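Local coordinates for protein glycerol Dehydrogenase (Unidentified, PDB 5XN8) that probably catalyses the NAD-dependent oxidation of glycerol to dihydroxyacetone, as a metal-dependent member of the iron-containing alcohol dehydrogenase family, at residues Q6-Y11 / N237-G242; F177-C182 / E246-A251; V307-M312 / A351-D356. One frame throughout, in Å; residues are numbered along the deposited sequence.

Contact 1 of 3, residues Q6-Y11 / N237-G242; sequences QSPGKY and NTYLSG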
ATOM      1  N   GLN A   6     -34.168   6.088  17.001  1.00 27.03           N
ATOM      2  CA  GLN A   6     -35.530   6.352  16.529  1.00 28.06           C
ATOM      3  C   GLN A   6     -35.520   6.863  15.101  1.00 28.57           C
ATOM      4  O   GLN A   6     -34.491   7.296  14.585  1.00 29.13           O
ATOM      5  CB  GLN A   6     -36.320   7.263  17.484  1.00 28.50           C
ATOM      6  CG  GLN A   6     -35.751   8.648  17.770  1.00 28.57           C
ATOM      7  CD  GLN A   6     -36.592   9.395  18.796  1.00 28.67           C
ATOM      8  OE1 GLN A   6     -36.636   9.028  19.986  1.00 28.66           O
ATOM      9  NE2 GLN A   6     -37.295  10.426  18.341  1.00 29.19           N
ATOM     10  N   SER A   7     -36.669   6.751  14.451  1.00 30.19           N
ATOM     11  CA  SER A   7     -36.794   7.061  13.038  1.00 31.67           C
ATOM     12  C   SER A   7     -38.226   7.456  12.700  1.00 31.18           C
ATOM     13  O   SER A   7     -39.159   7.043  13.397  1.00 34.18           O
ATOM     14  CB  SER A   7     -36.379   5.838  12.206  1.00 33.92           C
ATOM     15  OG  SER A   7     -36.302   6.131  10.813  1.00 35.18           O
ATOM     16  N   PRO A   8     -38.413   8.274  11.643  1.00 29.50           N
ATOM     17  CA  PRO A   8     -39.760   8.396  11.088  1.00 29.19           C
ATOM     18  C   PRO A   8     -40.176   7.071  10.453  1.00 29.12           C
ATOM     19  O   PRO A   8     -39.328   6.379   9.889  1.00 29.80           O
ATOM     20  CB  PRO A   8     -39.591   9.470  10.005  1.00 28.69           C
ATOM     21  CG  PRO A   8     -38.159   9.378   9.618  1.00 27.59           C
ATOM     22  CD  PRO A   8     -37.454   9.121  10.913  1.00 27.60           C
ATOM     23  N   GLY A   9     -41.456   6.729  10.557  1.00 29.48           N
ATOM     24  CA  GLY A   9     -42.006   5.482  10.000  1.00 28.92           C
ATOM     25  C   GLY A   9     -41.606   5.199   8.559  1.00 28.48           C
ATOM     26  O   GLY A   9     -41.194   4.085   8.248  1.00 27.92           O
ATOM     27  N   LYS A  10     -41.727   6.210   7.692  1.00 28.34           N
ATOM     28  CA  LYS A  10     -41.366   6.092   6.274  1.00 27.42           C
ATOM     29  C   LYS A  10     -40.730   7.380   5.766  1.00 26.87           C
ATOM     30  O   LYS A  10     -41.162   8.474   6.123  1.00 26.72           O
ATOM     31  CB  LYS A  10     -42.597   5.773   5.415  1.00 28.40           C
ATOM     32  CG  LYS A  10     -43.117   4.354   5.558  1.00 29.37           C
ATOM     33  CD  LYS A  10     -44.011   3.946   4.404  1.00 30.20           C
ATOM     34  CE  LYS A  10     -44.817   2.708   4.759  1.00 31.27           C
ATOM     35  NZ  LYS A  10     -45.900   2.979   5.754  1.00 31.34           N
ATOM     36  N   TYR A  11     -39.707   7.235   4.924  1.00 25.21           N
ATOM     37  CA  TYR A  11     -39.029   8.362   4.296  1.00 24.59           C
ATOM     38  C   TYR A  11     -39.052   8.134   2.786  1.00 25.37           C
ATOM     39  O   TYR A  11     -38.551   7.127   2.318  1.00 27.73           O
ATOM     40  CB  TYR A  11     -37.613   8.496   4.851  1.00 23.00           C
ATOM     41  CG  TYR A  11     -36.737   9.465   4.096  1.00 22.32           C
ATOM     42  CD1 TYR A  11     -36.697  10.818   4.431  1.00 21.08           C
ATOM     43  CD2 TYR A  11     -35.931   9.027   3.047  1.00 21.54           C
ATOM     44  CE1 TYR A  11     -35.886  11.692   3.748  1.00 20.41           C
ATOM     45  CE2 TYR A  11     -35.139   9.908   2.339  1.00 20.63           C
ATOM     46  CZ  TYR A  11     -35.115  11.242   2.705  1.00 20.33           C
ATOM     47  OH  TYR A  11     -34.317  12.125   2.008  1.00 19.36           O
ATOM     48  N   ASN A 237     -28.423  15.176   3.666  1.00 27.28           N
ATOM     49  CA  ASN A 237     -28.920  16.371   4.364  1.00 27.32           C
ATOM     50  C   ASN A 237     -30.147  16.135   5.234  1.00 27.19           C
ATOM     51  O   ASN A 237     -30.350  16.865   6.214  1.00 27.60           O
ATOM     52  CB  ASN A 237     -29.257  17.494   3.356  1.00 28.12           C
ATOM     53  CG  ASN A 237     -28.029  18.183   2.792  1.00 28.47           C
ATOM     54  OD1 ASN A 237     -26.889  17.762   3.022  1.00 28.51           O
ATOM     55  ND2 ASN A 237     -28.260  19.269   2.054  1.00 27.87           N
ATOM     56  N   THR A 238     -30.969  15.141   4.878  1.00 27.03           N
ATOM     57  CA  THR A 238     -32.252  14.928   5.540  1.00 26.21           C
ATOM     58  C   THR A 238     -32.308  13.658   6.387  1.00 25.84           C
ATOM     59  O   THR A 238     -32.536  13.743   7.594  1.00 26.73           O
ATOM     60  CB  THR A 238     -33.398  14.916   4.515  1.00 26.46           C
ATOM     61  OG1 THR A 238     -33.164  15.930   3.533  1.00 25.57           O
ATOM     62  CG2 THR A 238     -34.743  15.181   5.214  1.00 27.28           C
ATOM     63  N   TYR A 239     -32.130  12.490   5.774  1.00 25.04           N
ATOM     64  CA  TYR A 239     -32.246  11.232   6.518  1.00 25.04           C
ATOM     65  C   TYR A 239     -30.967  10.896   7.287  1.00 23.99           C
ATOM     66  O   TYR A 239     -31.039  10.579   8.474  1.00 25.16           O
ATOM     67  CB  TYR A 239     -32.672  10.058   5.606  1.00 25.49           C
ATOM     68  CG  TYR A 239     -33.133   8.860   6.409  1.00 26.20           C
ATOM     69  CD1 TYR A 239     -32.219   7.934   6.896  1.00 26.79           C
ATOM     70  CD2 TYR A 239     -34.473   8.684   6.732  1.00 27.22           C
ATOM     71  CE1 TYR A 239     -32.636   6.839   7.660  1.00 27.82           C
ATOM     72  CE2 TYR A 239     -34.898   7.607   7.499  1.00 27.17           C
ATOM     73  CZ  TYR A 239     -33.984   6.687   7.960  1.00 26.97           C
ATOM     74  OH  TYR A 239     -34.424   5.628   8.717  1.00 25.83           O
ATOM     75  N   LEU A 240     -29.810  10.962   6.632  1.00 23.10           N
ATOM     76  CA  LEU A 240     -28.550  10.556   7.268  1.00 22.48           C
ATOM     77  C   LEU A 240     -28.143  11.504   8.394  1.00 22.37           C
ATOM     78  O   LEU A 240     -27.647  11.059   9.442  1.00 23.00           O
ATOM     79  CB  LEU A 240     -27.405  10.463   6.248  1.00 21.66           C
ATOM     80  CG  LEU A 240     -27.580   9.581   5.009  1.00 21.68           C
ATOM     81  CD1 LEU A 240     -26.275   9.480   4.236  1.00 21.51           C
ATOM     82  CD2 LEU A 240     -28.056   8.183   5.410  1.00 22.36           C
ATOM     83  N   SER A 241     -28.320  12.801   8.169  1.00 20.93           N
ATOM     84  CA  SER A 241     -27.975  13.802   9.173  1.00 20.55           C
ATOM     85  C   SER A 241     -29.005  13.810  10.300  1.00 20.81           C
ATOM     86  O   SER A 241     -28.645  13.963  11.466  1.00 19.67           O
ATOM     87  CB  SER A 241     -27.850  15.192   8.531  1.00 20.05           C
ATOM     88  OG  SER A 241     -27.430  16.170   9.477  1.00 19.69           O
ATOM     89  N   GLY A 242     -30.278  13.628   9.939  1.00 21.22           N
ATOM     90  CA  GLY A 242     -31.384  13.575  10.893  1.00 22.10           C
ATOM     91  C   GLY A 242     -31.343  12.448  11.906  1.00 22.26           C
ATOM     92  O   GLY A 242     -31.534  12.683  13.105  1.00 22.62           O
TER
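Tyr-11 and Tyr-239 meet where strand 10-14, outermost in this chain's sheet of the N-terminal nucleotide-binding domain, a parallel-sheet alpha/beta fold, lies against helix 228-247. Aromatic packing carries most of the contact. Tyr-239 CB stands over the centre of the Tyr-11 ring, 3.9 Å from its centroid and 9° off the normal, a CH-pi contact. The two side chains slide past each other in opposite directions. The ring planes meet obliquely, at 58°. Tyr-239 CD2 comes within 3.6 Å of Tyr-11 CG.

The remaining apolar contacts are smaller. Thr-238 CG2 reaches the rim of the Tyr-11 ring near its plane, 4.0 Å from CE1. Pro-8 CG packs loosely on Tyr-239 CE2. Val-150 and Met-152 of the neighbouring strand 149-153 also touch Tyr-11.

The polar ends are paired. Tyr-11 OH bonds to Gln-13 OE1, and Thr-238 OG1 to Ile-234 O. Gln-6, Lys-10 and Tyr-11 pair antiparallel with a strand of a second subunit, which extends the sheet beyond this chain. With CG anti to its backbone N (chi1 -165°), Tyr-239 carries its phenol to Ser-7 in the loop before the strand. There its OH forms a hydrogen bond of 2.9 Å with Ser-7 OG.

Contact 2 of 3, residues F177-C182 / E246-A251; sequences FEAKAC and ESSGLA
Glu-178 and Ala-251 join the long helix 162-185 to the connection between helices 228-247 and 252-260, in the helical part of the dehydrogenase that holds the metal. Ala-251 is the N-cap residue of helix 252-260. Its backbone N gives a hydrogen bond of 3.0 Å to Glu-178 OE2, at an N-H...O angle of 165°. The donor approaches from above the carboxylate plane, 50° out of it. Beside this bond, Ala-251 CB rests 3.9 Å from Glu-178 CB.

The rest of the connection lies close along the helix. Ala-179 CB meets Ser-248 CB at 3.5 Å. Gly-249 has positive phi, and its backbone lies directly against Cys-182 SG. That sulfur, anti to its own carbonyl carbon (chi1 -68°), reaches past the glycine, and Cys-182 SG ends 3.0 Å from Leu-250 O.

Further out, polar partners position these groups. Ser-248 OG bonds to Ser-195 OG, and Leu-250 O accepts from Asn-338 ND2. His-254 is a ligand of the bound zinc ion, with Asp-171 and His-271. Glu-178 is in the second shell of the metal and probably helps to orient His-254. Its other carboxylate oxygen, OE1, makes two hydrogen bonds, one with Ser-174 OG and one with His-254 ND1.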
ATOM      1  N   PHE A 177     -19.014  14.598  13.274  1.00 19.78           N
ATOM      2  CA  PHE A 177     -18.064  15.053  14.286  1.00 19.94           C
ATOM      3  C   PHE A 177     -18.678  15.146  15.679  1.00 20.32           C
ATOM      4  O   PHE A 177     -18.016  14.815  16.678  1.00 21.11           O
ATOM      5  CB  PHE A 177     -17.447  16.382  13.882  1.00 20.34           C
ATOM      6  CG  PHE A 177     -16.610  16.281  12.646  1.00 19.83           C
ATOM      7  CD1 PHE A 177     -15.343  15.717  12.703  1.00 19.70           C
ATOM      8  CD2 PHE A 177     -17.109  16.685  11.423  1.00 19.58           C
ATOM      9  CE1 PHE A 177     -14.578  15.597  11.561  1.00 19.61           C
ATOM     10  CE2 PHE A 177     -16.341  16.552  10.273  1.00 19.99           C
ATOM     11  CZ  PHE A 177     -15.064  16.018  10.341  1.00 19.52           C
ATOM     12  N   GLU A 178     -19.936  15.578  15.733  1.00 19.51           N
ATOM     13  CA  GLU A 178     -20.700  15.634  16.977  1.00 18.96           C
ATOM     14  C   GLU A 178     -21.212  14.266  17.412  1.00 18.73           C
ATOM     15  O   GLU A 178     -21.270  13.962  18.617  1.00 18.92           O
ATOM     16  CB  GLU A 178     -21.891  16.581  16.817  1.00 19.00           C
ATOM     17  CG  GLU A 178     -21.492  18.027  16.540  1.00 18.76           C
ATOM     18  CD  GLU A 178     -22.689  18.938  16.424  1.00 18.23           C
ATOM     19  OE1 GLU A 178     -23.374  18.913  15.391  1.00 18.21           O
ATOM     20  OE2 GLU A 178     -22.928  19.704  17.364  1.00 19.49           O
ATOM     21  N   ALA A 179     -21.629  13.449  16.449  1.00 18.14           N
ATOM     22  CA  ALA A 179     -22.043  12.074  16.745  1.00 17.88           C
ATOM     23  C   ALA A 179     -20.866  11.333  17.355  1.00 17.80           C
ATOM     24  O   ALA A 179     -20.975  10.809  18.464  1.00 17.97           O
ATOM     25  CB  ALA A 179     -22.518  11.376  15.488  1.00 17.85           C
ATOM     26  N   LYS A 180     -19.733  11.343  16.645  1.00 17.62           N
ATOM     27  CA  LYS A 180     -18.500  10.646  17.074  1.00 18.10           C
ATOM     28  C   LYS A 180     -17.965  11.141  18.421  1.00 18.53           C
ATOM     29  O   LYS A 180     -17.408  10.361  19.187  1.00 18.95           O
ATOM     30  CB  LYS A 180     -17.421  10.754  15.985  1.00 17.92           C
ATOM     31  CG  LYS A 180     -16.123  10.001  16.236  1.00 18.09           C
ATOM     32  CD  LYS A 180     -16.362   8.528  16.532  1.00 18.24           C
ATOM     33  CE  LYS A 180     -15.096   7.704  16.370  1.00 18.32           C
ATOM     34  NZ  LYS A 180     -14.139   7.889  17.501  1.00 18.57           N
ATOM     35  N   ALA A 181     -18.152  12.428  18.707  1.00 18.66           N
ATOM     36  CA  ALA A 181     -17.773  13.022  19.996  1.00 18.83           C
ATOM     37  C   ALA A 181     -18.680  12.575  21.136  1.00 20.04           C
ATOM     38  O   ALA A 181     -18.219  12.408  22.269  1.00 19.60           O
ATOM     39  CB  ALA A 181     -17.773  14.536  19.900  1.00 18.88           C
ATOM     40  N   CYS A 182     -19.973  12.416  20.851  1.00 21.41           N
ATOM     41  CA  CYS A 182     -20.914  11.827  21.817  1.00 22.11           C
ATOM     42  C   CYS A 182     -20.655  10.335  22.028  1.00 22.25           C
ATOM     43  O   CYS A 182     -20.770   9.833  23.145  1.00 22.93           O
ATOM     44  CB  CYS A 182     -22.366  12.069  21.384  1.00 22.46           C
ATOM     45  SG  CYS A 182     -22.851  13.811  21.486  1.00 23.92           S
ATOM     46  N   GLU A 246     -30.110  13.081  16.120  1.00 26.68           N
ATOM     47  CA  GLU A 246     -31.127  12.742  17.114  1.00 26.55           C
ATOM     48  C   GLU A 246     -30.801  11.474  17.895  1.00 27.19           C
ATOM     49  O   GLU A 246     -31.058  11.413  19.101  1.00 28.51           O
ATOM     50  CB  GLU A 246     -32.499  12.602  16.447  1.00 26.58           C
ATOM     51  CG  GLU A 246     -33.653  12.448  17.429  1.00 27.23           C
ATOM     52  CD  GLU A 246     -34.999  12.443  16.743  1.00 27.96           C
ATOM     53  OE1 GLU A 246     -35.221  11.581  15.856  1.00 28.00           O
ATOM     54  OE2 GLU A 246     -35.840  13.305  17.092  1.00 27.54           O
ATOM     55  N   SER A 247     -30.265  10.463  17.201  1.00 27.15           N
ATOM     56  CA  SER A 247     -29.981   9.151  17.789  1.00 27.15           C
ATOM     57  C   SER A 247     -28.494   8.850  18.036  1.00 27.14           C
ATOM     58  O   SER A 247     -28.172   7.835  18.666  1.00 26.72           O
ATOM     59  CB  SER A 247     -30.591   8.051  16.913  1.00 27.46           C
ATOM     60  OG  SER A 247     -32.006   8.159  16.887  1.00 27.96           O
ATOM     61  N   SER A 248     -27.589   9.699  17.547  1.00 27.15           N
ATOM     62  CA  SER A 248     -26.163   9.578  17.887  1.00 27.07           C
ATOM     63  C   SER A 248     -25.733  10.718  18.817  1.00 26.60           C
ATOM     64  O   SER A 248     -25.111  10.460  19.843  1.00 28.56           O
ATOM     65  CB  SER A 248     -25.302   9.506  16.620  1.00 27.44           C
ATOM     66  OG  SER A 248     -24.279   8.529  16.744  1.00 27.27           O
ATOM     67  N   GLY A 249     -26.056  11.964  18.460  1.00 25.51           N
ATOM     68  CA  GLY A 249     -25.910  13.121  19.368  1.00 24.22           C
ATOM     69  C   GLY A 249     -25.374  14.419  18.751  1.00 23.14           C
ATOM     70  O   GLY A 249     -24.647  14.383  17.743  1.00 22.03           O
ATOM     71  N   LEU A 250     -25.744  15.548  19.379  1.00 21.71           N
ATOM     72  CA  LEU A 250     -25.155  16.867  19.140  1.00 21.74           C
ATOM     73  C   LEU A 250     -24.051  17.143  20.163  1.00 21.67           C
ATOM     74  O   LEU A 250     -24.047  16.572  21.249  1.00 21.69           O
ATOM     75  CB  LEU A 250     -26.201  17.978  19.315  1.00 22.49           C
ATOM     76  CG  LEU A 250     -27.470  17.938  18.471  1.00 22.28           C
ATOM     77  CD1 LEU A 250     -28.487  18.928  19.021  1.00 22.84           C
ATOM     78  CD2 LEU A 250     -27.152  18.261  17.025  1.00 22.05           C
ATOM     79  N   ALA A 251     -23.141  18.052  19.829  1.00 20.89           N
ATOM     80  CA  ALA A 251     -22.010  18.354  20.707  1.00 21.44           C
ATOM     81  C   ALA A 251     -21.545  19.810  20.520  1.00 21.75           C
ATOM     82  O   ALA A 251     -22.386  20.704  20.592  1.00 23.04           O
ATOM     83  CB  ALA A 251     -20.892  17.327  20.523  1.00 21.24           C
TER

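Contact 3 of 3, residues V307-M312 / A351-D356; sequences VTLAQM and AILTAD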
ATOM      1  N   VAL A 307     -15.663  30.041   6.578  1.00 19.82           N
ATOM      2  CA  VAL A 307     -14.526  29.493   7.346  1.00 19.12           C
ATOM      3  C   VAL A 307     -13.818  30.553   8.209  1.00 19.11           C
ATOM      4  O   VAL A 307     -12.820  30.262   8.852  1.00 18.37           O
ATOM      5  CB  VAL A 307     -13.510  28.775   6.429  1.00 19.04           C
ATOM      6  CG1 VAL A 307     -14.165  27.580   5.753  1.00 18.65           C
ATOM      7  CG2 VAL A 307     -12.930  29.708   5.379  1.00 19.53           C
ATOM      8  N   THR A 308     -14.356  31.774   8.230  1.00 19.58           N
ATOM      9  CA  THR A 308     -13.779  32.888   8.982  1.00 19.98           C
ATOM     10  C   THR A 308     -14.888  33.690   9.626  1.00 20.30           C
ATOM     11  O   THR A 308     -16.013  33.733   9.114  1.00 21.23           O
ATOM     12  CB  THR A 308     -13.015  33.861   8.063  1.00 19.62           C
ATOM     13  OG1 THR A 308     -13.917  34.396   7.105  1.00 19.86           O
ATOM     14  CG2 THR A 308     -11.884  33.177   7.335  1.00 19.64           C
ATOM     15  N   LEU A 309     -14.551  34.366  10.716  1.00 20.38           N
ATOM     16  CA  LEU A 309     -15.482  35.263  11.384  1.00 20.94           C
ATOM     17  C   LEU A 309     -16.002  36.363  10.460  1.00 22.03           C
ATOM     18  O   LEU A 309     -17.192  36.680  10.501  1.00 23.05           O
ATOM     19  CB  LEU A 309     -14.822  35.881  12.611  1.00 20.91           C
ATOM     20  CG  LEU A 309     -14.547  34.899  13.749  1.00 20.36           C
ATOM     21  CD1 LEU A 309     -13.682  35.536  14.806  1.00 20.56           C
ATOM     22  CD2 LEU A 309     -15.851  34.398  14.357  1.00 20.48           C
ATOM     23  N   ALA A 310     -15.130  36.912   9.612  1.00 22.48           N
ATOM     24  CA  ALA A 310     -15.520  37.967   8.659  1.00 23.54           C
ATOM     25  C   ALA A 310     -16.606  37.521   7.679  1.00 23.93           C
ATOM     26  O   ALA A 310     -17.525  38.270   7.399  1.00 24.11           O
ATOM     27  CB  ALA A 310     -14.299  38.485   7.900  1.00 23.63           C
ATOM     28  N   GLN A 311     -16.519  36.290   7.178  1.00 24.81           N
ATOM     29  CA  GLN A 311     -17.580  35.734   6.310  1.00 24.97           C
ATOM     30  C   GLN A 311     -18.926  35.530   7.017  1.00 26.20           C
ATOM     31  O   GLN A 311     -19.949  35.343   6.348  1.00 25.89           O
ATOM     32  CB  GLN A 311     -17.142  34.408   5.707  1.00 24.66           C
ATOM     33  CG  GLN A 311     -16.069  34.524   4.638  1.00 24.93           C
ATOM     34  CD  GLN A 311     -15.599  33.170   4.163  1.00 24.67           C
ATOM     35  OE1 GLN A 311     -15.424  32.263   4.961  1.00 25.73           O
ATOM     36  NE2 GLN A 311     -15.408  33.018   2.858  1.00 25.17           N
ATOM     37  N   MET A 312     -18.911  35.524   8.353  1.00 27.14           N
ATOM     38  CA  MET A 312     -20.121  35.514   9.180  1.00 27.64           C
ATOM     39  C   MET A 312     -20.568  36.899   9.680  1.00 28.13           C
ATOM     40  O   MET A 312     -21.469  36.985  10.515  1.00 28.12           O
ATOM     41  CB  MET A 312     -19.876  34.621  10.390  1.00 28.29           C
ATOM     42  CG  MET A 312     -19.549  33.187  10.042  1.00 28.62           C
ATOM     43  SD  MET A 312     -19.264  32.250  11.526  1.00 30.04           S
ATOM     44  CE  MET A 312     -20.873  32.241  12.295  1.00 29.75           C
ATOM     45  N   ALA A 351     -10.582  28.193  20.613  1.00 21.09           N
ATOM     46  CA  ALA A 351     -10.854  27.410  19.419  1.00 20.83           C
ATOM     47  C   ALA A 351     -11.421  28.271  18.290  1.00 21.24           C
ATOM     48  O   ALA A 351     -10.982  28.158  17.144  1.00 21.28           O
ATOM     49  CB  ALA A 351     -11.800  26.273  19.748  1.00 20.40           C
ATOM     50  N   ILE A 352     -12.374  29.139  18.620  1.00 21.92           N
ATOM     51  CA  ILE A 352     -13.005  30.023  17.630  1.00 23.44           C
ATOM     52  C   ILE A 352     -11.974  30.958  16.968  1.00 24.22           C
ATOM     53  O   ILE A 352     -11.978  31.104  15.742  1.00 25.53           O
ATOM     54  CB  ILE A 352     -14.193  30.811  18.253  1.00 24.45           C
ATOM     55  CG1 ILE A 352     -15.359  29.855  18.534  1.00 25.16           C
ATOM     56  CG2 ILE A 352     -14.669  31.944  17.345  1.00 24.78           C
ATOM     57  CD1 ILE A 352     -16.348  30.375  19.567  1.00 26.18           C
ATOM     58  N   LEU A 353     -11.088  31.558  17.768  1.00 24.33           N
ATOM     59  CA  LEU A 353     -10.085  32.484  17.237  1.00 24.38           C
ATOM     60  C   LEU A 353      -9.044  31.773  16.373  1.00 24.33           C
ATOM     61  O   LEU A 353      -8.637  32.291  15.324  1.00 23.81           O
ATOM     62  CB  LEU A 353      -9.386  33.270  18.358  1.00 24.70           C
ATOM     63  CG  LEU A 353     -10.242  34.256  19.173  1.00 24.88           C
ATOM     64  CD1 LEU A 353      -9.383  35.188  20.025  1.00 25.17           C
ATOM     65  CD2 LEU A 353     -11.158  35.079  18.281  1.00 25.04           C
ATOM     66  N   THR A 354      -8.618  30.593  16.809  1.00 23.90           N
ATOM     67  CA  THR A 354      -7.650  29.813  16.046  1.00 23.19           C
ATOM     68  C   THR A 354      -8.257  29.283  14.751  1.00 22.45           C
ATOM     69  O   THR A 354      -7.609  29.324  13.698  1.00 23.35           O
ATOM     70  CB  THR A 354      -7.091  28.651  16.879  1.00 23.15           C
ATOM     71  OG1 THR A 354      -6.496  29.165  18.073  1.00 23.04           O
ATOM     72  CG2 THR A 354      -6.051  27.852  16.078  1.00 23.02           C
ATOM     73  N   ALA A 355      -9.498  28.813  14.828  1.00 21.88           N
ATOM     74  CA  ALA A 355     -10.236  28.372  13.642  1.00 21.15           C
ATOM     75  C   ALA A 355     -10.337  29.480  12.600  1.00 20.97           C
ATOM     76  O   ALA A 355     -10.104  29.237  11.414  1.00 20.40           O
ATOM     77  CB  ALA A 355     -11.621  27.891  14.023  1.00 21.10           C
ATOM     78  N   ASP A 356     -10.682  30.688  13.054  1.00 20.93           N
ATOM     79  CA  ASP A 356     -10.721  31.881  12.191  1.00 20.87           C
ATOM     80  C   ASP A 356      -9.394  32.101  11.475  1.00 20.64           C
ATOM     81  O   ASP A 356      -9.363  32.280  10.259  1.00 20.24           O
ATOM     82  CB  ASP A 356     -11.086  33.115  13.031  1.00 21.66           C
ATOM     83  CG  ASP A 356     -11.024  34.408  12.250  1.00 22.30           C
ATOM     84  OD1 ASP A 356     -11.802  34.554  11.286  1.00 23.30           O
ATOM     85  OD2 ASP A 356     -10.209  35.282  12.613  1.00 23.50           O
TER
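Asp-356 reaches from helix 345-363 to the backbone of the 307-312 loop, which lies between helices 290-303 and 318-329 in the helical part of the chain. Its CB packs on Leu-309, 4.0 Å from CD1. Its CG stands anti to the backbone N (chi1 175°). That leads the carboxylate off the helix toward the loop, and CG itself comes 3.9 Å from Leu-309 CD1.

At the tip the two oxygens part. OD1 accepts a hydrogen bond of 2.8 Å from Leu-309 N, with an N-H...O angle of 158°. The donor comes on the anti side of the carboxylate, 31° out of its plane. The same oxygen lies 3.5 Å from both Thr-308 CA and Thr-308 CB. OD2 bonds to Gln-360 NE2, one turn further along the helix.

Leu-309 also packs on the helix through its methyls. Its CD2 meets Ile-352 CG2 at 4.0 Å, with the side chains crossing at about a right angle. Its CD1 lies more loosely against Leu-353 CD2. Phe-277 and Ile-322 of two other helices touch this leucine too.

The loop and its 3-10 segment have bonds of their own. Thr-308 OG1 accepts from Gln-311 N, an ST motif, and Gln-311 OE1 accepts from Val-307 N at 2.8 Å. The contact is structural packing, away from the metal and nucleotide sites. A buried carboxylate gripped by an amide N-H on one oxygen and a glutamine on the other is probably stabilised as the anion.

In the fold
From the N terminus, the first strands enter contact 1, which closes a very long loop when helix 228-247 comes back to 6-11. Residues 177-182 of contact 2 lie inside that loop, and their partner 246-251 comes just after it. The two contacts therefore cross. They touch where Gln-6 N lies 3.0 Å from Ser-247 OG, a probable hydrogen bond. Contact 1 ties the sheet to helix 228-247, and contact 2 ties the end of that helix to helix 162-185 near the zinc ion. Contact 3 opens only after both have closed. Its loop, which includes helix 318-329, is the shortest of the three. It joins the 307-312 loop to the last helix, on the opposite side of the chain's centre from contact 1.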